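Local coordinates for glycine betaine, L-proline ABC transporter, glycine/betaine/L-proline-binding protein (ProX) (Borrelia burgdorferi, PDB 3TMG) that binds glycine betaine in a pocket between two lobes and, as the solute-binding part of an ABC transporter, probably supplies it for uptake, at residues A[242-245]-A[246-250]; A[139-142]-A[143-147]; A[269-273]-A[274-278]; A[157-160]-A[161-164]. One frame throughout, in Å; residues are numbered along the deposited sequence. Where two conformers were deposited one is given.

Contact 1 (A[242-245]-A[246-250]); sequences MDKN and DKEPG
Asp243 and Lys247 form one of two salt bridges, each spanning four residues, where helix 235-247 runs out. Lys247 starts with CG opposite its own carbonyl carbon (chi1 -63°) and then stays stretched, which carries it back over the preceding turn; NZ meets Asp243 OD2 at 2.8 Å on the syn lone pair. The lysine chain crosses the carboxylate at a slant, CE coming 3.5 Å from OD2.

The second bridge joins Lys244 to Glu248. Lys244 runs straight down to CE and bends only at its last torsion (chi4 58°), turning NZ in to Glu248 OE1 at 2.9 Å, with a weak second bond to OE2 at 3.2 Å. Lys244 CG also lies 3.4 Å from Glu248 OE1. Helical i+4 bonds last through Asp246 N and Lys247 N; Glu248 N then bonds to Asn245 O, three residues back, at 3.1 Å from above the carbonyl plane.

Arg190 forms salt bridges with both Asp243 and Asp246, and Arg254 gives Glu248 OE1 another positive partner. This last turn of helix 235-247 thus lies between the loop carrying His185 and Trp186, on which Met242 packs, and helix 252-262, where Asn255 holds Asn245 OD1.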
# COMPACT_ATOMS: atom_id res chain seq x y z
N MET A 242 0.31 -11.33 -2.21
CA MET A 242 1.35 -10.63 -1.42
C MET A 242 2.23 -11.68 -0.70
O MET A 242 3.48 -11.61 -0.70
CB MET A 242 0.70 -9.69 -0.40
CG MET A 242 -0.05 -8.47 -0.98
SD MET A 242 -0.77 -7.55 0.43
CE MET A 242 0.70 -7.43 1.51
N ASP A 243 1.56 -12.70 -0.13
CA ASP A 243 2.27 -13.76 0.63
C ASP A 243 3.23 -14.56 -0.30
O ASP A 243 4.42 -14.80 0.03
CB ASP A 243 1.26 -14.68 1.31
CG ASP A 243 1.93 -15.77 2.12
OD1 ASP A 243 2.59 -15.43 3.15
OD2 ASP A 243 1.84 -16.92 1.72
N LYS A 244 2.72 -14.93 -1.47
CA LYS A 244 3.48 -15.72 -2.46
C LYS A 244 4.71 -14.92 -2.93
O LYS A 244 5.80 -15.50 -3.03
CB LYS A 244 2.58 -16.12 -3.64
CG LYS A 244 3.22 -16.92 -4.78
CD LYS A 244 2.14 -17.44 -5.75
CE LYS A 244 2.67 -17.93 -7.11
NZ LYS A 244 3.67 -19.02 -6.98
N ASN A 245 4.51 -13.64 -3.25
CA ASN A 245 5.60 -12.72 -3.65
C ASN A 245 6.67 -12.58 -2.58
O ASN A 245 7.87 -12.64 -2.89
CB ASN A 245 5.08 -11.31 -4.01
CG ASN A 245 4.41 -11.26 -5.36
OD1 ASN A 245 4.56 -12.18 -6.14
ND2 ASN A 245 3.64 -10.19 -5.64
N ASP A 246 6.24 -12.47 -1.31
CA ASP A 246 7.19 -12.47 -0.20
C ASP A 246 8.02 -13.77 -0.15
O ASP A 246 9.24 -13.76 0.10
CB ASP A 246 6.49 -12.24 1.16
CG ASP A 246 7.45 -12.41 2.33
OD1 ASP A 246 8.17 -11.43 2.57
OD2 ASP A 246 7.52 -13.48 2.98
N LYS A 247 7.38 -14.90 -0.40
CA LYS A 247 8.09 -16.19 -0.34
C LYS A 247 8.89 -16.46 -1.61
O LYS A 247 9.73 -17.35 -1.62
CB LYS A 247 7.09 -17.34 -0.13
CG LYS A 247 6.34 -17.25 1.18
CD LYS A 247 5.26 -18.34 1.29
CE LYS A 247 4.78 -18.42 2.73
NZ LYS A 247 3.40 -19.00 2.79
N GLU A 248 8.65 -15.66 -2.65
CA GLU A 248 9.31 -15.87 -3.95
C GLU A 248 9.91 -14.56 -4.40
O GLU A 248 9.43 -13.97 -5.34
CB GLU A 248 8.32 -16.43 -4.99
CG GLU A 248 7.77 -17.79 -4.59
CD GLU A 248 6.66 -18.35 -5.47
OE1 GLU A 248 6.16 -17.68 -6.38
OE2 GLU A 248 6.26 -19.52 -5.21
N PRO A 249 10.97 -14.09 -3.71
CA PRO A 249 11.42 -12.71 -4.03
C PRO A 249 11.82 -12.57 -5.51
O PRO A 249 12.45 -13.47 -6.08
CB PRO A 249 12.64 -12.49 -3.12
CG PRO A 249 12.96 -13.78 -2.48
CD PRO A 249 11.78 -14.71 -2.64
N GLY A 250 11.44 -11.45 -6.11
CA GLY A 250 11.92 -11.15 -7.47
C GLY A 250 11.00 -11.73 -8.55
O GLY A 250 11.29 -11.61 -9.75

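Contact 2 (A[139-142]-A[143-147]); sequences VTEQ and ALNYY
Glu141 and Asn145, one helical turn apart, send their side chains off together in one direction, with the carboxylate and amide planes turned 45° from each other. They touch lightly, Glu141 CG lying 4.0 Å from Asn145 ND2. With its CG opposite the carbonyl carbon (chi1 -66°), Asn145 folds the amide back against the preceding turn, where ND2 comes 2.9 Å from Glu141 O, although the angle is too poor for a hydrogen bond. That carbonyl is spoken for by Asn145 N at 3.1 Å.

On the buried side of the helix, Leu144 CG rests 3.5 Å from Thr140 O, and the methyl groups Thr140 CG2 and Leu144 CD1 are only loosely near each other at 4.4 Å. The threonine turns its hydroxyl the other way, to the backbone O of Thr136, a residue that binds glycine betaine.

At the C-terminal end, within 143-147, the Tyr146 ring turns its edge to the face of Tyr147, the planes nearly perpendicular: Tyr146 CD2 sits 3.7 Å above the centre of the Tyr147 ring, and the two hydroxyls bond to Asp200 and Asp198 respectively.

Helix 135-146 is the crossover of a beta-alpha-beta unit; Thr140 and Leu144 lie on strands 126-128 and 154-156 through Met127 and Leu155, and with Ala143 they also press on Phe102 of strand 88-105.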
# COMPACT_ATOMS: atom_id res chain seq x y z
N VAL A 139 2.24 9.85 9.09
CA VAL A 139 1.15 9.90 10.10
C VAL A 139 1.62 9.28 11.42
O VAL A 139 1.27 9.73 12.49
CB VAL A 139 -0.14 9.20 9.61
CG1 VAL A 139 -1.20 9.31 10.68
CG2 VAL A 139 -0.65 9.94 8.33
N THR A 140 2.46 8.27 11.32
CA THR A 140 3.08 7.70 12.54
C THR A 140 3.87 8.77 13.34
O THR A 140 3.76 8.86 14.56
CB THR A 140 4.03 6.56 12.16
OG1 THR A 140 3.26 5.46 11.63
CG2 THR A 140 4.78 6.09 13.40
N GLU A 141 4.68 9.55 12.64
CA GLU A 141 5.41 10.64 13.31
C GLU A 141 4.43 11.65 13.92
O GLU A 141 4.65 12.16 15.03
CB GLU A 141 6.34 11.33 12.32
CG GLU A 141 7.18 12.41 12.95
CD GLU A 141 7.86 13.27 11.90
OE1 GLU A 141 7.53 13.13 10.71
OE2 GLU A 141 8.75 14.06 12.28
N GLN A 142 3.33 11.93 13.21
CA GLN A 142 2.33 12.86 13.77
C GLN A 142 1.66 12.26 15.03
O GLN A 142 1.43 12.99 16.01
CB GLN A 142 1.29 13.23 12.69
CG GLN A 142 1.92 14.05 11.55
CD GLN A 142 1.01 14.26 10.34
OE1 GLN A 142 0.10 13.49 10.08
NE2 GLN A 142 1.27 15.32 9.59
N ALA A 143 1.38 10.95 15.02
CA ALA A 143 0.84 10.24 16.21
C ALA A 143 1.81 10.23 17.42
O ALA A 143 1.40 10.48 18.57
CB ALA A 143 0.43 8.81 15.83
N LEU A 144 3.09 9.98 17.14
CA LEU A 144 4.11 10.04 18.20
C LEU A 144 4.13 11.41 18.83
O LEU A 144 4.16 11.51 20.05
CB LEU A 144 5.50 9.67 17.71
CG LEU A 144 5.68 8.18 17.42
CD1 LEU A 144 7.01 7.93 16.69
CD2 LEU A 144 5.57 7.32 18.69
N ASN A 145 4.05 12.45 18.02
CA ASN A 145 3.99 13.81 18.56
C ASN A 145 2.73 14.05 19.38
O ASN A 145 2.79 14.58 20.48
CB ASN A 145 4.05 14.84 17.44
CG ASN A 145 5.38 14.85 16.74
OD1 ASN A 145 6.44 14.82 17.38
ND2 ASN A 145 5.35 14.93 15.42
N TYR A 146 1.60 13.70 18.81
CA TYR A 146 0.30 13.93 19.43
C TYR A 146 0.18 13.29 20.80
O TYR A 146 -0.36 13.89 21.76
CB TYR A 146 -0.79 13.33 18.51
CG TYR A 146 -2.18 13.59 19.04
CD1 TYR A 146 -2.83 14.80 18.78
CD2 TYR A 146 -2.82 12.65 19.82
CE1 TYR A 146 -4.10 15.06 19.31
CE2 TYR A 146 -4.09 12.89 20.33
CZ TYR A 146 -4.72 14.08 20.08
OH TYR A 146 -5.98 14.29 20.62
N TYR A 147 0.63 12.05 20.90
CA TYR A 147 0.47 11.28 22.12
C TYR A 147 1.60 11.54 23.11
O TYR A 147 1.64 10.92 24.17
CB TYR A 147 0.34 9.78 21.80
CG TYR A 147 -1.02 9.42 21.23
CD1 TYR A 147 -2.18 9.52 22.02
CD2 TYR A 147 -1.16 8.99 19.92
CE1 TYR A 147 -3.44 9.21 21.51
CE2 TYR A 147 -2.42 8.67 19.40
CZ TYR A 147 -3.56 8.76 20.22
OH TYR A 147 -4.82 8.42 19.72

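Contact 3 (A[269-273]-A[274-278]); sequences TWVPE and KYKTL
Lys276 NZ is gripped by three oxygens: Val271 O at 2.9 Å, nearly in line with the carbonyl bond, water 1 at 2.8 Å, and the backbone O of Lys268. Water 1 in turn donates to Thr269 O, so one ammonium group gathers the carbonyls where helix 264-268 ends and the chain leaves it. What follows is a set of turns closed by i to i+3 backbone bonds, leading into the 3-10 segment at 277-278; each N bonds to the O three residues earlier, Tyr275 N to Pro272 O, Lys276 N to Glu273 O, and Leu278 N to Tyr275 O. The first two donors stand above the planes of their carbonyls.

Lys276 gets back to Val271 by running straight along CG, CD and CE and then kinking at its last torsion (chi4 -84°). On the way the lysine and valine side chains run antiparallel past one another, Val271 CG2 lying 3.9 Å from Lys276 CG. Glu273 lies roughly perpendicular to the lysine; Glu273 OE1 touches Lys276 CE at 3.4 Å but stays well short of NZ. The Pro272 ring lies obliquely against Tyr275, Pro272 CD being 3.7 Å from CD2 of the tyrosine, whose hydroxyl bonds to Asp223. Met42 lies against Val271, Pro272 and Tyr275, Val271 also touches Val38 and Pro272 touches Tyr226, so this C-terminal segment packs against Met42 and helices 26-41 and 222-230. A second water bridges the turn, donating to Glu273 O at 2.7 Å and accepting from Thr277 N.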
# COMPACT_ATOMS: atom_id res chain seq x y z
N THR A 269 -13.88 -8.57 -15.63
CA THR A 269 -14.70 -7.46 -15.18
C THR A 269 -14.00 -6.10 -15.25
O THR A 269 -14.65 -5.06 -15.18
CB THR A 269 -15.31 -7.66 -13.76
OG1 THR A 269 -14.31 -7.50 -12.75
CG2 THR A 269 -16.03 -9.01 -13.65
N TRP A 270 -12.67 -6.10 -15.38
CA TRP A 270 -11.97 -4.82 -15.34
C TRP A 270 -11.79 -4.23 -16.70
O TRP A 270 -11.29 -3.08 -16.82
CB TRP A 270 -10.61 -4.95 -14.66
CG TRP A 270 -10.61 -5.58 -13.27
CD1 TRP A 270 -11.62 -5.61 -12.31
CD2 TRP A 270 -9.47 -6.25 -12.67
NE1 TRP A 270 -11.18 -6.27 -11.16
CE2 TRP A 270 -9.89 -6.69 -11.35
CE3 TRP A 270 -8.14 -6.54 -13.11
CZ2 TRP A 270 -9.02 -7.40 -10.51
CZ3 TRP A 270 -7.29 -7.22 -12.24
CH2 TRP A 270 -7.72 -7.63 -10.97
N VAL A 271 -12.13 -5.00 -17.74
CA VAL A 271 -11.72 -4.62 -19.10
C VAL A 271 -12.95 -4.35 -19.99
O VAL A 271 -14.02 -4.93 -19.76
CB VAL A 271 -10.72 -5.63 -19.78
CG1 VAL A 271 -9.48 -5.88 -18.93
CG2 VAL A 271 -11.38 -6.94 -20.23
N PRO A 272 -12.79 -3.48 -21.01
CA PRO A 272 -13.93 -3.24 -21.91
C PRO A 272 -14.37 -4.53 -22.60
O PRO A 272 -13.56 -5.43 -22.85
CB PRO A 272 -13.36 -2.23 -22.94
CG PRO A 272 -12.27 -1.53 -22.18
CD PRO A 272 -11.64 -2.63 -21.37
N GLU A 273 -15.66 -4.58 -22.93
CA GLU A 273 -16.30 -5.72 -23.59
C GLU A 273 -15.44 -6.32 -24.71
O GLU A 273 -15.18 -7.52 -24.74
CB GLU A 273 -17.66 -5.26 -24.15
CG GLU A 273 -18.48 -6.35 -24.82
CD GLU A 273 -18.74 -7.52 -23.91
OE1 GLU A 273 -18.99 -7.33 -22.71
OE2 GLU A 273 -18.70 -8.66 -24.42
N LYS A 274 -15.04 -5.44 -25.63
CA LYS A 274 -14.12 -5.67 -26.74
C LYS A 274 -12.94 -6.64 -26.43
O LYS A 274 -12.54 -7.42 -27.28
CB LYS A 274 -13.51 -4.31 -27.00
CG LYS A 274 -13.34 -3.79 -28.40
CD LYS A 274 -12.26 -2.73 -28.28
CE LYS A 274 -12.57 -1.46 -29.07
NZ LYS A 274 -11.61 -0.39 -28.66
N TYR A 275 -12.38 -6.53 -25.23
CA TYR A 275 -11.13 -7.23 -24.84
C TYR A 275 -11.33 -8.49 -23.99
O TYR A 275 -10.35 -9.20 -23.71
CB TYR A 275 -10.25 -6.30 -23.98
CG TYR A 275 -9.76 -5.08 -24.69
CD1 TYR A 275 -8.59 -5.11 -25.44
CD2 TYR A 275 -10.47 -3.88 -24.63
CE1 TYR A 275 -8.12 -3.99 -26.10
CE2 TYR A 275 -10.03 -2.75 -25.29
CZ TYR A 275 -8.85 -2.79 -26.00
OH TYR A 275 -8.40 -1.67 -26.67
N LYS A 276 -12.56 -8.75 -23.57
CA LYS A 276 -12.80 -9.74 -22.52
C LYS A 276 -12.33 -11.13 -22.96
O LYS A 276 -11.75 -11.87 -22.17
CB LYS A 276 -14.26 -9.77 -22.03
CG LYS A 276 -14.76 -8.46 -21.45
CD LYS A 276 -16.08 -8.64 -20.66
CE LYS A 276 -16.67 -7.31 -20.23
NZ LYS A 276 -16.11 -6.77 -18.95
N THR A 277 -12.54 -11.47 -24.23
CA THR A 277 -12.15 -12.80 -24.68
C THR A 277 -10.64 -13.03 -24.77
O THR A 277 -10.20 -14.18 -24.77
CB THR A 277 -12.84 -13.23 -25.99
OG1 THR A 277 -12.42 -12.39 -27.06
CG2 THR A 277 -14.32 -13.14 -25.81
N LEU A 278 -9.84 -11.94 -24.79
CA LEU A 278 -8.37 -12.07 -24.71
C LEU A 278 -7.91 -12.73 -23.39
O LEU A 278 -6.80 -13.24 -23.30
CB LEU A 278 -7.67 -10.71 -24.91
CG LEU A 278 -7.84 -10.03 -26.28
CD1 LEU A 278 -7.38 -8.58 -26.26
CD2 LEU A 278 -7.11 -10.77 -27.39
O HOH W 1 -16.29 -4.47 -17.30
O HOH W 2 -14.46 -9.91 -25.87

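Contact 4 (A[157-160]-A[161-164]); sequences PSSE and SVML
This is a helix N-terminus with its cap, at the place where the chain leaves strand 154-156 and enters helix 160-172, and Ser159 and Val162 carry it. Ser159 is the N-cap residue: its OG accepts from Val162 N at 3.2 Å, almost straight at 166°, taking up an N-H that the first turn cannot satisfy within the helix. The hydroxyl gets there by standing between its own backbone N and carbonyl carbon (chi1 62°), and it touches Val162 CG2 at 3.4 Å as well. Val162 splits its methyls between two serines, since CG1 leans on Ser158 OG at 3.3 Å; that hydroxyl bonds to Gly129 O in the loop after strand 126-128.

The fold is that of the two-lobed periplasmic binding proteins, and this helix belongs to the lobe of strands 126-128 and 154-156. Regular helical bonding starts with Met163 N to Ser159 O at 2.9 Å and Leu164 N to Glu160 O at 3.0 Å. The glutamate chain runs along that of the leucine, with Glu160 CG 3.7 Å from Leu164 CD1. The extended glutamate reaches past the leucine to His185 NE2 through OE2 and to Gly26 N of the opposite lobe through OE1. Its side chain is about 6 Å from the bound glycine betaine and touches Trp25 and Trp182 of the pocket.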
# COMPACT_ATOMS: atom_id res chain seq x y z
N PRO A 157 13.47 5.61 10.06
CA PRO A 157 13.07 5.22 8.71
C PRO A 157 13.92 4.02 8.18
O PRO A 157 15.10 3.90 8.50
CB PRO A 157 13.28 6.51 7.90
CG PRO A 157 14.42 7.20 8.61
CD PRO A 157 14.30 6.85 10.07
N SER A 158 13.32 3.14 7.40
CA SER A 158 14.07 2.14 6.67
C SER A 158 13.26 1.76 5.44
O SER A 158 13.24 2.51 4.46
CB SER A 158 14.46 0.92 7.55
OG SER A 158 13.33 0.18 8.02
N SER A 159 12.57 0.61 5.50
CA SER A 159 11.73 0.15 4.38
C SER A 159 10.80 -0.93 4.91
O SER A 159 11.02 -1.43 6.01
CB SER A 159 12.63 -0.43 3.27
OG SER A 159 13.36 -1.56 3.75
N GLU A 160 9.78 -1.29 4.14
CA GLU A 160 8.89 -2.38 4.49
C GLU A 160 9.72 -3.67 4.77
O GLU A 160 9.44 -4.35 5.73
CB GLU A 160 7.83 -2.66 3.42
CG GLU A 160 6.78 -3.69 3.89
CD GLU A 160 5.84 -4.22 2.80
OE1 GLU A 160 5.98 -3.80 1.65
OE2 GLU A 160 4.97 -5.09 3.07
N SER A 161 10.71 -3.97 3.92
CA SER A 161 11.51 -5.20 4.07
C SER A 161 12.33 -5.23 5.37
O SER A 161 12.35 -6.24 6.09
CB SER A 161 12.42 -5.40 2.85
OG SER A 161 11.63 -5.81 1.76
N VAL A 162 12.99 -4.12 5.68
CA VAL A 162 13.80 -4.01 6.90
C VAL A 162 12.89 -4.06 8.12
O VAL A 162 13.19 -4.78 9.09
CB VAL A 162 14.65 -2.72 6.93
CG1 VAL A 162 15.22 -2.49 8.30
CG2 VAL A 162 15.75 -2.79 5.89
N MET A 163 11.77 -3.30 8.08
CA MET A 163 10.79 -3.31 9.20
C MET A 163 10.30 -4.75 9.47
O MET A 163 10.34 -5.22 10.60
CB MET A 163 9.60 -2.35 8.92
CG MET A 163 8.48 -2.38 9.97
SD MET A 163 7.28 -3.73 9.80
CE MET A 163 6.37 -3.07 8.40
N LEU A 164 9.90 -5.46 8.43
CA LEU A 164 9.44 -6.86 8.59
C LEU A 164 10.51 -7.86 9.04
O LEU A 164 10.23 -8.74 9.84
CB LEU A 164 8.76 -7.37 7.33
CG LEU A 164 7.47 -6.63 6.93
CD1 LEU A 164 7.19 -7.00 5.49
CD2 LEU A 164 6.36 -7.08 7.89

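Contacts 2 and 4 share one lobe, their centres 18 Å apart, and both flank strand 154-156: contact 2 on the helix that leads into it, contact 4 on the helix that leaves it. Contact 2 turns an apolar side to the strands and a polar one outward; contact 4, more superficial, is a serine-capped helix start. Contacts 1 and 3 belong to the other lobe. Contact 1 ends its helix with paired charges, whereas contact 3 uses a lysine on backbone carbonyls and lies farthest out, its centre 45 Å from that of contact 2. Contacts 1 and 4 approach to about 5 Å between nearest atoms, and both border the loop of His185 and Trp186.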